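Local coordinates for protein deoxycytidylate deaminase (Cyanophage S-TIM5, PDB 4P9C) that probably deaminates dCMP to dUMP with the help of a bound zinc ion, and also binds further deoxynucleotides at a second site, at residues 28-33 with 70-75; 41-46 with 76-81; 91-96 with 111-116. All blocks are in the same frame, centred on the assembly; numbering follows the deposited sequence.

Contact 1: residues 28-33 with 70-75. With ZN (zinc ion), chain M; DU (2'-deoxyuridine-5'-monophosphate), chain O; DCM (2'-deoxycytidine-5'-monophosphate), chain N.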
loop_
_atom_site.group_PDB
_atom_site.type_symbol
_atom_site.label_atom_id
_atom_site.label_comp_id
_atom_site.label_asym_id
_atom_site.label_seq_id
_atom_site.Cartn_x
_atom_site.Cartn_y
_atom_site.Cartn_z
ATOM N N MET A 28 -4.027 21.030 -29.879
ATOM C CA MET A 28 -5.142 20.752 -28.975
ATOM C C MET A 28 -4.626 20.478 -27.563
ATOM O O MET A 28 -3.693 19.698 -27.376
ATOM C CB MET A 28 -5.949 19.547 -29.477
ATOM C CG MET A 28 -7.344 19.431 -28.875
ATOM S SD MET A 28 -8.390 18.248 -29.749
ATOM C CE MET A 28 -8.877 19.201 -31.186
ATOM N N LYS A 29 -5.248 21.120 -26.578
ATOM C CA LYS A 29 -4.901 20.902 -25.176
ATOM C C LYS A 29 -5.868 19.912 -24.533
ATOM O O LYS A 29 -7.077 20.158 -24.469
ATOM C CB LYS A 29 -4.891 22.225 -24.414
ATOM C CG LYS A 29 -3.713 23.125 -24.746
ATOM C CD LYS A 29 -3.780 24.416 -23.945
ATOM C CE LYS A 29 -2.531 25.271 -24.162
ATOM N NZ LYS A 29 -2.506 25.894 -25.523
ATOM N N VAL A 30 -5.323 18.789 -24.068
ATOM C CA VAL A 30 -6.129 17.673 -23.568
ATOM C C VAL A 30 -5.766 17.309 -22.125
ATOM O O VAL A 30 -4.593 17.309 -21.754
ATOM C CB VAL A 30 -5.998 16.415 -24.477
ATOM C CG1 VAL A 30 -7.031 15.355 -24.101
ATOM C CG2 VAL A 30 -6.151 16.785 -25.949
ATOM N N GLY A 31 -6.788 17.007 -21.326
ATOM C CA GLY A 31 -6.603 16.628 -19.926
ATOM C C GLY A 31 -7.431 15.422 -19.519
ATOM O O GLY A 31 -8.575 15.266 -19.956
ATOM N N ALA A 32 -6.846 14.575 -18.672
ATOM C CA ALA A 32 -7.496 13.355 -18.188
ATOM C C ALA A 32 -7.375 13.203 -16.670
ATOM O O ALA A 32 -6.302 13.413 -16.099
ATOM C CB ALA A 32 -6.930 12.134 -18.897
ATOM N N ILE A 33 -8.482 12.834 -16.028
ATOM C CA ILE A 33 -8.559 12.760 -14.568
ATOM C C ILE A 33 -9.070 11.393 -14.125
ATOM O O ILE A 33 -10.134 10.945 -14.562
ATOM C CB ILE A 33 -9.477 13.881 -13.997
ATOM C CG1 ILE A 33 -8.872 15.272 -14.239
ATOM C CG2 ILE A 33 -9.753 13.679 -12.506
ATOM C CD1 ILE A 33 -7.528 15.531 -13.559
ATOM N N HIS A 70 -0.287 10.978 -25.064
ATOM C CA HIS A 70 -1.671 11.412 -24.935
ATOM C C HIS A 70 -2.013 11.571 -23.453
ATOM O O HIS A 70 -1.375 10.956 -22.594
ATOM C CB HIS A 70 -2.603 10.402 -25.607
ATOM C CG HIS A 70 -2.570 10.439 -27.105
ATOM N ND1 HIS A 70 -3.646 10.057 -27.881
ATOM C CD2 HIS A 70 -1.600 10.815 -27.972
ATOM C CE1 HIS A 70 -3.339 10.193 -29.157
ATOM N NE2 HIS A 70 -2.102 10.654 -29.240
ATOM N N ALA A 71 -3.008 12.405 -23.160
ATOM C CA ALA A 71 -3.427 12.632 -21.778
ATOM C C ALA A 71 -3.826 11.324 -21.100
ATOM O O ALA A 71 -3.536 11.121 -19.917
ATOM C CB ALA A 71 -4.574 13.633 -21.725
ATOM N N GLU A 72 -4.487 10.446 -21.856
ATOM C CA GLU A 72 -4.953 9.156 -21.338
ATOM C C GLU A 72 -3.780 8.229 -21.075
ATOM O O GLU A 72 -3.806 7.444 -20.128
ATOM C CB GLU A 72 -5.923 8.478 -22.310
ATOM C CG GLU A 72 -7.193 9.265 -22.610
ATOM C CD GLU A 72 -7.002 10.311 -23.695
ATOM O OE1 GLU A 72 -7.926 11.121 -23.903
ATOM O OE2 GLU A 72 -5.932 10.331 -24.342
ATOM N N GLN A 73 -2.760 8.319 -21.923
ATOM C CA GLN A 73 -1.536 7.550 -21.742
ATOM C C GLN A 73 -0.810 7.991 -20.483
ATOM O O GLN A 73 -0.363 7.158 -19.694
ATOM C CB GLN A 73 -0.610 7.706 -22.945
ATOM C CG GLN A 73 -0.954 6.818 -24.123
ATOM C CD GLN A 73 -0.063 7.084 -25.317
ATOM O OE1 GLN A 73 0.239 8.234 -25.642
ATOM N NE2 GLN A 73 0.355 6.018 -25.989
ATOM N N ASN A 74 -0.701 9.305 -20.301
ATOM C CA ASN A 74 -0.034 9.869 -19.137
ATOM C C ASN A 74 -0.721 9.523 -17.829
ATOM O O ASN A 74 -0.048 9.296 -16.823
ATOM C CB ASN A 74 0.116 11.383 -19.279
ATOM C CG ASN A 74 1.350 11.769 -20.057
ATOM O OD1 ASN A 74 2.405 11.144 -19.923
ATOM N ND2 ASN A 74 1.232 12.806 -20.873
ATOM N N ALA A 75 -2.052 9.483 -17.844
ATOM C CA ALA A 75 -2.819 9.103 -16.662
ATOM C C ALA A 75 -2.655 7.614 -16.372
ATOM O O ALA A 75 -2.576 7.206 -15.213
ATOM C CB ALA A 75 -4.288 9.458 -16.841
HETATM ZN ZN ZN M . -5.024 8.698 -27.018
HETATM O OP3 DU O . -2.636 15.885 -33.363
HETATM P P DU O . -3.956 15.303 -33.080
HETATM O OP1 DU O . -5.023 15.717 -34.016
HETATM O OP2 DU O . -3.974 13.877 -32.726
HETATM O "O5'" DU O . -4.415 16.032 -31.746
HETATM C "C5'" DU O . -3.530 16.944 -31.089
HETATM C "C4'" DU O . -3.385 16.544 -29.618
HETATM O "O4'" DU O . -4.411 15.600 -29.277
HETATM C "C3'" DU O . -2.092 15.768 -29.429
HETATM O "O3'" DU O . -1.087 16.638 -28.886
HETATM C "C2'" DU O . -2.446 14.701 -28.407
HETATM C "C1'" DU O . -3.910 14.961 -28.093
HETATM N N1 DU O . -4.640 13.694 -27.872
HETATM C C2 DU O . -4.614 13.113 -26.662
HETATM O O2 DU O . -3.984 13.639 -25.745
HETATM N N3 DU O . -5.299 11.913 -26.437
HETATM C C4 DU O . -6.016 11.314 -27.478
HETATM O O4 DU O . -6.620 10.259 -27.286
HETATM C C5 DU O . -6.041 11.916 -28.729
HETATM C C6 DU O . -5.352 13.107 -28.925
HETATM N N1 DCM N . 2.777 14.760 -16.785
HETATM C C2 DCM N . 1.490 14.556 -16.428
HETATM N N3 DCM N . 1.071 14.853 -15.120
HETATM C C4 DCM N . 1.990 15.358 -14.184
HETATM C C5 DCM N . 3.312 15.567 -14.552
HETATM C C6 DCM N . 3.707 15.266 -15.851
HETATM O O2 DCM N . 0.667 14.113 -17.228
HETATM N N4 DCM N . 1.592 15.643 -12.947
HETATM C "C1'" DCM N . 3.237 14.436 -18.166
HETATM C "C2'" DCM N . 2.856 15.509 -19.170
HETATM C "C3'" DCM N . 4.033 15.542 -20.111
HETATM C "C4'" DCM N . 5.216 15.178 -19.228
HETATM O "O4'" DCM N . 4.693 14.331 -18.175
HETATM O "O3'" DCM N . 3.869 14.537 -21.132
HETATM C "C5'" DCM N . 5.873 16.447 -18.663
HETATM O "O5'" DCM N . 7.033 16.060 -17.918
HETATM P P DCM N . 7.580 17.016 -16.755
HETATM O O1P DCM N . 6.573 17.304 -15.704
HETATM O O2P DCM N . 8.905 16.306 -16.156
HETATM O O3P DCM N . 8.119 18.369 -17.480
#

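Contact 2: residues 41-46 with 76-81. With DCM (2'-deoxycytidine-5'-monophosphate), chain N; DU (2'-deoxyuridine-5'-monophosphate), chain O.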
loop_
_atom_site.group_PDB
_atom_site.type_symbol
_atom_site.label_atom_id
_atom_site.label_comp_id
_atom_site.label_asym_id
_atom_site.label_seq_id
_atom_site.Cartn_x
_atom_site.Cartn_y
_atom_site.Cartn_z
ATOM N N LEU A 41 -6.766 10.289 -8.395
ATOM C CA LEU A 41 -5.553 9.473 -8.302
ATOM C C LEU A 41 -4.484 9.844 -9.326
ATOM O O LEU A 41 -3.288 9.681 -9.062
ATOM C CB LEU A 41 -5.902 7.984 -8.401
ATOM C CG LEU A 41 -7.104 7.500 -7.573
ATOM C CD1 LEU A 41 -7.378 6.034 -7.868
ATOM C CD2 LEU A 41 -6.904 7.726 -6.069
ATOM N N ALA A 42 -4.911 10.338 -10.485
ATOM C CA ALA A 42 -3.972 10.765 -11.519
ATOM C C ALA A 42 -4.517 11.905 -12.363
ATOM O O ALA A 42 -5.702 11.925 -12.709
ATOM C CB ALA A 42 -3.580 9.586 -12.406
ATOM N N HIS A 43 -3.670 12.841 -12.724
ATOM C CA HIS A 43 -4.012 13.899 -13.655
ATOM C C HIS A 43 -3.002 13.992 -14.783
ATOM O O HIS A 43 -1.884 14.344 -14.586
ATOM C CB HIS A 43 -4.163 15.238 -12.956
ATOM C CG HIS A 43 -3.000 15.631 -12.122
ATOM N ND1 HIS A 43 -3.085 15.762 -10.765
ATOM C CD2 HIS A 43 -1.732 15.938 -12.442
ATOM C CE1 HIS A 43 -1.921 16.130 -10.283
ATOM N NE2 HIS A 43 -1.082 16.240 -11.281
ATOM N N GLY A 44 -3.435 13.650 -15.975
ATOM C CA GLY A 44 -2.578 13.609 -17.147
ATOM C C GLY A 44 -2.973 14.623 -18.196
ATOM O O GLY A 44 -4.155 14.914 -18.383
ATOM N N TRP A 45 -1.969 15.165 -18.874
ATOM C CA TRP A 45 -2.195 16.048 -20.008
ATOM C C TRP A 45 -1.206 15.703 -21.113
ATOM O O TRP A 45 -0.149 15.122 -20.845
ATOM C CB TRP A 45 -2.062 17.513 -19.591
ATOM C CG TRP A 45 -0.706 17.854 -19.072
ATOM C CD1 TRP A 45 0.395 18.170 -19.813
ATOM C CD2 TRP A 45 -0.298 17.901 -17.700
ATOM N NE1 TRP A 45 1.465 18.418 -18.989
ATOM C CE2 TRP A 45 1.072 18.259 -17.689
ATOM C CE3 TRP A 45 -0.952 17.681 -16.483
ATOM C CZ2 TRP A 45 1.798 18.400 -16.502
ATOM C CZ3 TRP A 45 -0.226 17.824 -15.303
ATOM C CH2 TRP A 45 1.133 18.186 -15.324
ATOM N N ASN A 46 -1.546 16.064 -22.349
ATOM C CA ASN A 46 -0.692 15.758 -23.497
ATOM C C ASN A 46 0.613 16.552 -23.495
ATOM O O ASN A 46 0.622 17.748 -23.193
ATOM C CB ASN A 46 -1.441 15.906 -24.836
ATOM C CG ASN A 46 -2.107 17.272 -25.015
ATOM O OD1 ASN A 46 -2.473 17.941 -24.047
ATOM N ND2 ASN A 46 -2.283 17.674 -26.268
ATOM N N LEU A 76 -2.597 6.818 -17.435
ATOM C CA LEU A 76 -2.415 5.377 -17.335
ATOM C C LEU A 76 -1.048 5.064 -16.731
ATOM O O LEU A 76 -0.935 4.247 -15.815
ATOM C CB LEU A 76 -2.531 4.753 -18.731
ATOM C CG LEU A 76 -3.144 3.360 -18.946
ATOM C CD1 LEU A 76 -2.265 2.238 -18.388
ATOM C CD2 LEU A 76 -4.566 3.268 -18.381
ATOM N N VAL A 77 -0.020 5.731 -17.255
ATOM C CA VAL A 77 1.361 5.553 -16.814
ATOM C C VAL A 77 1.509 6.010 -15.371
ATOM O O VAL A 77 2.227 5.388 -14.578
ATOM C CB VAL A 77 2.329 6.346 -17.726
ATOM C CG1 VAL A 77 3.692 6.541 -17.071
ATOM C CG2 VAL A 77 2.485 5.643 -19.071
ATOM N N LYS A 78 0.812 7.095 -15.047
ATOM C CA LYS A 78 0.800 7.660 -13.710
ATOM C C LYS A 78 0.236 6.663 -12.712
ATOM O O LYS A 78 0.729 6.552 -11.588
ATOM C CB LYS A 78 -0.052 8.929 -13.700
ATOM C CG LYS A 78 0.264 9.907 -12.587
ATOM C CD LYS A 78 1.466 10.773 -12.940
ATOM C CE LYS A 78 1.612 11.938 -11.975
ATOM N NZ LYS A 78 0.491 12.932 -12.105
ATOM N N MET A 79 -0.804 5.946 -13.137
ATOM C CA MET A 79 -1.441 4.939 -12.296
ATOM C C MET A 79 -0.554 3.716 -12.082
ATOM O O MET A 79 -0.655 3.043 -11.055
ATOM C CB MET A 79 -2.809 4.537 -12.856
ATOM C CG MET A 79 -3.896 5.596 -12.663
ATOM S SD MET A 79 -4.081 6.171 -10.958
ATOM C CE MET A 79 -4.654 4.682 -10.137
ATOM N N ALA A 80 0.313 3.433 -13.052
ATOM C CA ALA A 80 1.302 2.365 -12.920
ATOM C C ALA A 80 2.397 2.754 -11.924
ATOM O O ALA A 80 2.984 1.890 -11.270
ATOM C CB ALA A 80 1.901 2.026 -14.272
ATOM N N LYS A 81 2.662 4.056 -11.822
ATOM C CA LYS A 81 3.607 4.595 -10.844
ATOM C C LYS A 81 2.938 4.807 -9.486
ATOM O O LYS A 81 3.617 5.051 -8.483
ATOM C CB LYS A 81 4.228 5.906 -11.348
ATOM C CG LYS A 81 5.295 5.723 -12.426
ATOM C CD LYS A 81 5.980 7.041 -12.802
ATOM C CE LYS A 81 5.178 7.827 -13.833
ATOM N NZ LYS A 81 5.827 9.126 -14.187
HETATM N N1 DCM N . 2.777 14.760 -16.785
HETATM C C2 DCM N . 1.490 14.556 -16.428
HETATM N N3 DCM N . 1.071 14.853 -15.120
HETATM C C4 DCM N . 1.990 15.358 -14.184
HETATM C C5 DCM N . 3.312 15.567 -14.552
HETATM C C6 DCM N . 3.707 15.266 -15.851
HETATM O O2 DCM N . 0.667 14.113 -17.228
HETATM N N4 DCM N . 1.592 15.643 -12.947
HETATM C "C1'" DCM N . 3.237 14.436 -18.166
HETATM C "C2'" DCM N . 2.856 15.509 -19.170
HETATM C "C3'" DCM N . 4.033 15.542 -20.111
HETATM C "C4'" DCM N . 5.216 15.178 -19.228
HETATM O "O4'" DCM N . 4.693 14.331 -18.175
HETATM O "O3'" DCM N . 3.869 14.537 -21.132
HETATM C "C5'" DCM N . 5.873 16.447 -18.663
HETATM O "O5'" DCM N . 7.033 16.060 -17.918
HETATM P P DCM N . 7.580 17.016 -16.755
HETATM O O1P DCM N . 6.573 17.304 -15.704
HETATM O O2P DCM N . 8.905 16.306 -16.156
HETATM O O3P DCM N . 8.119 18.369 -17.480
HETATM O OP3 DU O . -2.636 15.885 -33.363
HETATM P P DU O . -3.956 15.303 -33.080
HETATM O OP1 DU O . -5.023 15.717 -34.016
HETATM O OP2 DU O . -3.974 13.877 -32.726
HETATM O "O5'" DU O . -4.415 16.032 -31.746
HETATM C "C5'" DU O . -3.530 16.944 -31.089
HETATM C "C4'" DU O . -3.385 16.544 -29.618
HETATM O "O4'" DU O . -4.411 15.600 -29.277
HETATM C "C3'" DU O . -2.092 15.768 -29.429
HETATM O "O3'" DU O . -1.087 16.638 -28.886
HETATM C "C2'" DU O . -2.446 14.701 -28.407
HETATM C "C1'" DU O . -3.910 14.961 -28.093
HETATM N N1 DU O . -4.640 13.694 -27.872
HETATM C C2 DU O . -4.614 13.113 -26.662
HETATM O O2 DU O . -3.984 13.639 -25.745
HETATM N N3 DU O . -5.299 11.913 -26.437
HETATM C C4 DU O . -6.016 11.314 -27.478
HETATM O O4 DU O . -6.620 10.259 -27.286
HETATM C C5 DU O . -6.041 11.916 -28.729
HETATM C C6 DU O . -5.352 13.107 -28.925
#

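Contact 3: residues 91-96 with 111-116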
loop_
_atom_site.group_PDB
_atom_site.type_symbol
_atom_site.label_atom_id
_atom_site.label_comp_id
_atom_site.label_asym_id
_atom_site.label_seq_id
_atom_site.Cartn_x
_atom_site.Cartn_y
_atom_site.Cartn_z
ATOM N N LEU A 91 -12.963 7.799 -15.496
ATOM C CA LEU A 91 -12.052 8.699 -16.191
ATOM C C LEU A 91 -12.769 9.935 -16.732
ATOM O O LEU A 91 -13.718 9.820 -17.512
ATOM C CB LEU A 91 -11.330 7.950 -17.319
ATOM C CG LEU A 91 -10.054 8.552 -17.921
ATOM C CD1 LEU A 91 -8.922 8.615 -16.901
ATOM C CD2 LEU A 91 -9.623 7.741 -19.133
ATOM N N PHE A 92 -12.317 11.116 -16.306
ATOM C CA PHE A 92 -12.830 12.387 -16.824
ATOM C C PHE A 92 -11.858 12.959 -17.858
ATOM O O PHE A 92 -10.715 13.291 -17.535
ATOM C CB PHE A 92 -13.059 13.401 -15.694
ATOM C CG PHE A 92 -14.242 13.089 -14.808
ATOM C CD1 PHE A 92 -15.479 13.683 -15.038
ATOM C CD2 PHE A 92 -14.109 12.217 -13.727
ATOM C CE1 PHE A 92 -16.574 13.407 -14.218
ATOM C CE2 PHE A 92 -15.197 11.932 -12.898
ATOM C CZ PHE A 92 -16.431 12.531 -13.145
ATOM N N CYS A 93 -12.331 13.068 -19.097
ATOM C CA CYS A 93 -11.521 13.534 -20.221
ATOM C C CYS A 93 -12.135 14.760 -20.885
ATOM O O CYS A 93 -13.358 14.856 -21.016
ATOM C CB CYS A 93 -11.359 12.413 -21.250
ATOM S SG CYS A 93 -10.347 11.027 -20.670
ATOM N N THR A 94 -11.291 15.700 -21.296
ATOM C CA THR A 94 -11.761 16.884 -22.009
ATOM C C THR A 94 -12.232 16.480 -23.400
ATOM O O THR A 94 -13.190 17.040 -23.937
ATOM C CB THR A 94 -10.656 17.944 -22.146
ATOM O OG1 THR A 94 -9.455 17.326 -22.624
ATOM C CG2 THR A 94 -10.374 18.602 -20.801
ATOM N N HIS A 95 -11.542 15.495 -23.963
ATOM C CA HIS A 95 -11.833 14.992 -25.289
ATOM C C HIS A 95 -11.965 13.484 -25.218
ATOM O O HIS A 95 -11.380 12.841 -24.344
ATOM C CB HIS A 95 -10.715 15.378 -26.262
ATOM C CG HIS A 95 -10.531 16.857 -26.412
ATOM N ND1 HIS A 95 -9.858 17.622 -25.483
ATOM C CD2 HIS A 95 -10.938 17.711 -27.381
ATOM C CE1 HIS A 95 -9.858 18.884 -25.872
ATOM N NE2 HIS A 95 -10.504 18.967 -27.022
ATOM N N SER A 96 -12.737 12.928 -26.146
ATOM C CA SER A 96 -12.904 11.484 -26.272
ATOM C C SER A 96 -11.581 10.812 -26.645
ATOM O O SER A 96 -10.896 11.265 -27.564
ATOM C CB SER A 96 -13.974 11.163 -27.321
ATOM O OG SER A 96 -13.624 11.698 -28.588
ATOM N N LYS A 111 -14.505 1.682 -15.425
ATOM C CA LYS A 111 -15.915 1.358 -15.644
ATOM C C LYS A 111 -16.659 2.382 -16.504
ATOM O O LYS A 111 -17.586 2.024 -17.232
ATOM C CB LYS A 111 -16.645 1.121 -14.314
ATOM C CG LYS A 111 -16.664 2.300 -13.344
ATOM C CD LYS A 111 -17.509 1.983 -12.115
ATOM C CE LYS A 111 -17.511 3.137 -11.125
ATOM N NZ LYS A 111 -18.227 2.771 -9.840
ATOM N N LYS A 112 -16.247 3.642 -16.415
ATOM C CA LYS A 112 -16.923 4.716 -17.131
ATOM C C LYS A 112 -15.953 5.816 -17.529
ATOM O O LYS A 112 -15.081 6.211 -16.747
ATOM C CB LYS A 112 -18.066 5.288 -16.280
ATOM C CG LYS A 112 -19.019 6.217 -17.024
ATOM C CD LYS A 112 -20.172 6.661 -16.132
ATOM C CE LYS A 112 -21.217 7.434 -16.920
ATOM N NZ LYS A 112 -22.466 7.669 -16.093
ATOM N N VAL A 113 -16.111 6.302 -18.755
ATOM C CA VAL A 113 -15.347 7.442 -19.243
ATOM C C VAL A 113 -16.301 8.608 -19.517
ATOM O O VAL A 113 -17.268 8.462 -20.273
ATOM C CB VAL A 113 -14.552 7.089 -20.527
ATOM C CG1 VAL A 113 -13.904 8.333 -21.136
ATOM C CG2 VAL A 113 -13.498 6.026 -20.234
ATOM N N TYR A 114 -16.027 9.752 -18.892
ATOM C CA TYR A 114 -16.745 10.998 -19.179
ATOM C C TYR A 114 -15.922 11.847 -20.143
ATOM O O TYR A 114 -14.697 11.938 -19.995
ATOM C CB TYR A 114 -16.975 11.809 -17.902
ATOM C CG TYR A 114 -17.744 11.099 -16.813
ATOM C CD1 TYR A 114 -19.138 11.159 -16.765
ATOM C CD2 TYR A 114 -17.075 10.386 -15.819
ATOM C CE1 TYR A 114 -19.845 10.515 -15.756
ATOM C CE2 TYR A 114 -17.773 9.738 -14.809
ATOM C CZ TYR A 114 -19.157 9.806 -14.780
ATOM O OH TYR A 114 -19.851 9.162 -13.782
ATOM N N TYR A 115 -16.579 12.470 -21.121
ATOM C CA TYR A 115 -15.900 13.402 -22.036
ATOM C C TYR A 115 -16.738 14.634 -22.372
ATOM O O TYR A 115 -17.966 14.599 -22.281
ATOM C CB TYR A 115 -15.441 12.691 -23.321
ATOM C CG TYR A 115 -16.525 12.452 -24.356
ATOM C CD1 TYR A 115 -16.662 13.294 -25.460
ATOM C CD2 TYR A 115 -17.403 11.376 -24.240
ATOM C CE1 TYR A 115 -17.652 13.078 -26.416
ATOM C CE2 TYR A 115 -18.398 11.151 -25.189
ATOM C CZ TYR A 115 -18.515 12.002 -26.272
ATOM O OH TYR A 115 -19.495 11.782 -27.213
ATOM N N ARG A 116 -16.078 15.724 -22.761
ATOM C CA ARG A 116 -16.795 16.943 -23.122
ATOM C C ARG A 116 -16.789 17.228 -24.624
ATOM O O ARG A 116 -17.839 17.494 -25.213
ATOM C CB ARG A 116 -16.279 18.152 -22.333
ATOM C CG ARG A 116 -17.039 19.440 -22.634
ATOM C CD ARG A 116 -17.115 20.335 -21.417
ATOM N NE ARG A 116 -18.140 19.893 -20.472
ATOM C CZ ARG A 116 -18.252 20.344 -19.227
ATOM N NH1 ARG A 116 -17.402 21.252 -18.756
ATOM N NH2 ARG A 116 -19.215 19.882 -18.442
#

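Contact 1: residues 28-33 with 70-75
A71 CB packs against V30 and A32, and the side chains that touch are mainly apolar. V30 CG1 approaches A71 CB to 3.8 Å, and A32 CB lies 4.0 Å from the same atom while also meeting A75 CB. No hydrogen bond joins the segments; small side chains let the helix axis pass 7.3 Å from the strand. V30 turns CG1, anti to its backbone N (chi1 -169°), onto A71, which leaves CG2 to touch the deoxyribose C1' of the bound dUMP.

Polar contacts hold that nucleotide's base. A71 N donates to O2 of dUMP at 3.0 Å, and N3 of dUMP donates to E72 OE2 at 2.7 Å, the carboxylate being brought round by a bend at chi2. E72 is the predicted proton donor. On the other ligand, N74 ND2 donates a bent hydrogen bond (137°) to O3' of dCMP at 3.2 Å.

The metal contact starts at the helix N-cap: H70 ND1 binds zinc at 2.1 Å, alongside O4 of dUMP, C98 and C101. C2 of the dUMP base lies over one face of the imidazole, offset toward its rim. H70 N donates nearly straight (168°) to an in-plane lone pair of Q73 OE1, half of a capping box.

Strand 31-35 runs between strands 40-45 and 90-93. Helix 71-81 packs on the A32 side with helix 99-107 next to E72, whereas I33 faces helix 6-20.

Contact 2: residues 41-46 with 76-81
M79 lays its sulfur over L41 and A42 of strand 40-45, with SD 3.6 Å from L41 CB and 3.7 Å from A42 CB. Its chain, bent at chi2 and chi3, curls back so that CE also reaches L41 CD1. Beside it, K78 presses its aliphatic root on A42, CB to CB at 3.8 Å. CG of K78 stays anti to the backbone N (chi1 -157°), and bends at chi2 and chi4 then swing the amine past H43, oblique to its imidazole. There K78 NZ comes into close approach with N4 of the bound dCMP, at 3.0 Å, but its hydrogen bond goes to G38 O of a third subunit.

From H43 to W45 the strand lines the dCMP site. At the edge of the H43 ring, near its plane, sits N4 of the base; on the strand itself, W45 N donates to O2 of dCMP at 3.3 Å. The base and deoxyribose of dCMP lie over one face of the W45 indole, with C2 of the base 3.6 Å above the ring plane. Farther on, N46 ND2 reaches O3' of dUMP at 3.1 Å. N46 is fixed from both ends of its amide, since OD1 accepts from V30 N and ND2 also donates to M28 O, and F19 stacks on the ring of H43.

The chemistry is thus divided: L41, A42, M79 and the CB and CG of K78 make the apolar seal, while the K78 amine, H43 and W45 face a nucleotide site that also binds dTTP, consistent with the allosteric site of dCMP deaminases. The G38 carbonyl would favour a positively charged K78, so the site probably draws in part on a third subunit.

Contact 3: residues 91-96 with 111-116
L91 N donates to K112 O at 2.9 Å, L91 O accepts from Y114 N at 2.7 Å, and C93 N closes on Y114 O at 2.8 Å, a parallel pairing in register. Beyond C93 it frays: R116 N bonds only weakly to C93 O and T94 O.

On one face the F92 and Y114 rings lie side by side in an offset stack, centroids 4.3 Å apart and planes at 12°. Both set CG opposite the carbonyl carbon (chi1 -72° and -58°), so the rings leave the sheet together. L91 O lies at the edge of the Y114 ring, and K112 CG rides over the ring face away from F92. The other face carries L91 and V113, with L91 CB 4.1 Å from V113 CG2. Past the corner at T94, S96 CB makes a CH-pi contact over the Y115 ring face, 4.2 Å from its centroid.

Farther out, Y114 OH binds E90, S96 OG binds Y119 N, and R116 forms salt bridges with E10 and the M138 C-terminus. Helix 6-20 packs on the F92 and Y114 side. Helix 99-107 links the strands, a beta-alpha-beta crossover of the cytidine deaminase fold carrying zinc ligands C98 and C101.

In the fold
All three contacts are largely buried and reach one mixed sheet. Contacts 1 and 2 share helix 71-81: the N-terminal part packs on strand 31-35 and the later part on strand 40-45, outermost within the chain. The two also interlock, since N74 ND2 bonds W45 O. Contact 3 joins strand to strand; I33 N bonds F92 O, tying it to contact 1, while contact 2 lies about 6 Å away by nearest atoms. Their chemistry follows position. Both nucleotides and the second subunit touch contacts 1 and 2, but zinc belongs to contact 1, nearest the chain centre, and a third subunit to contact 2. Contact 3 relies on backbone bonds and aromatic rings, untouched by other protein chains.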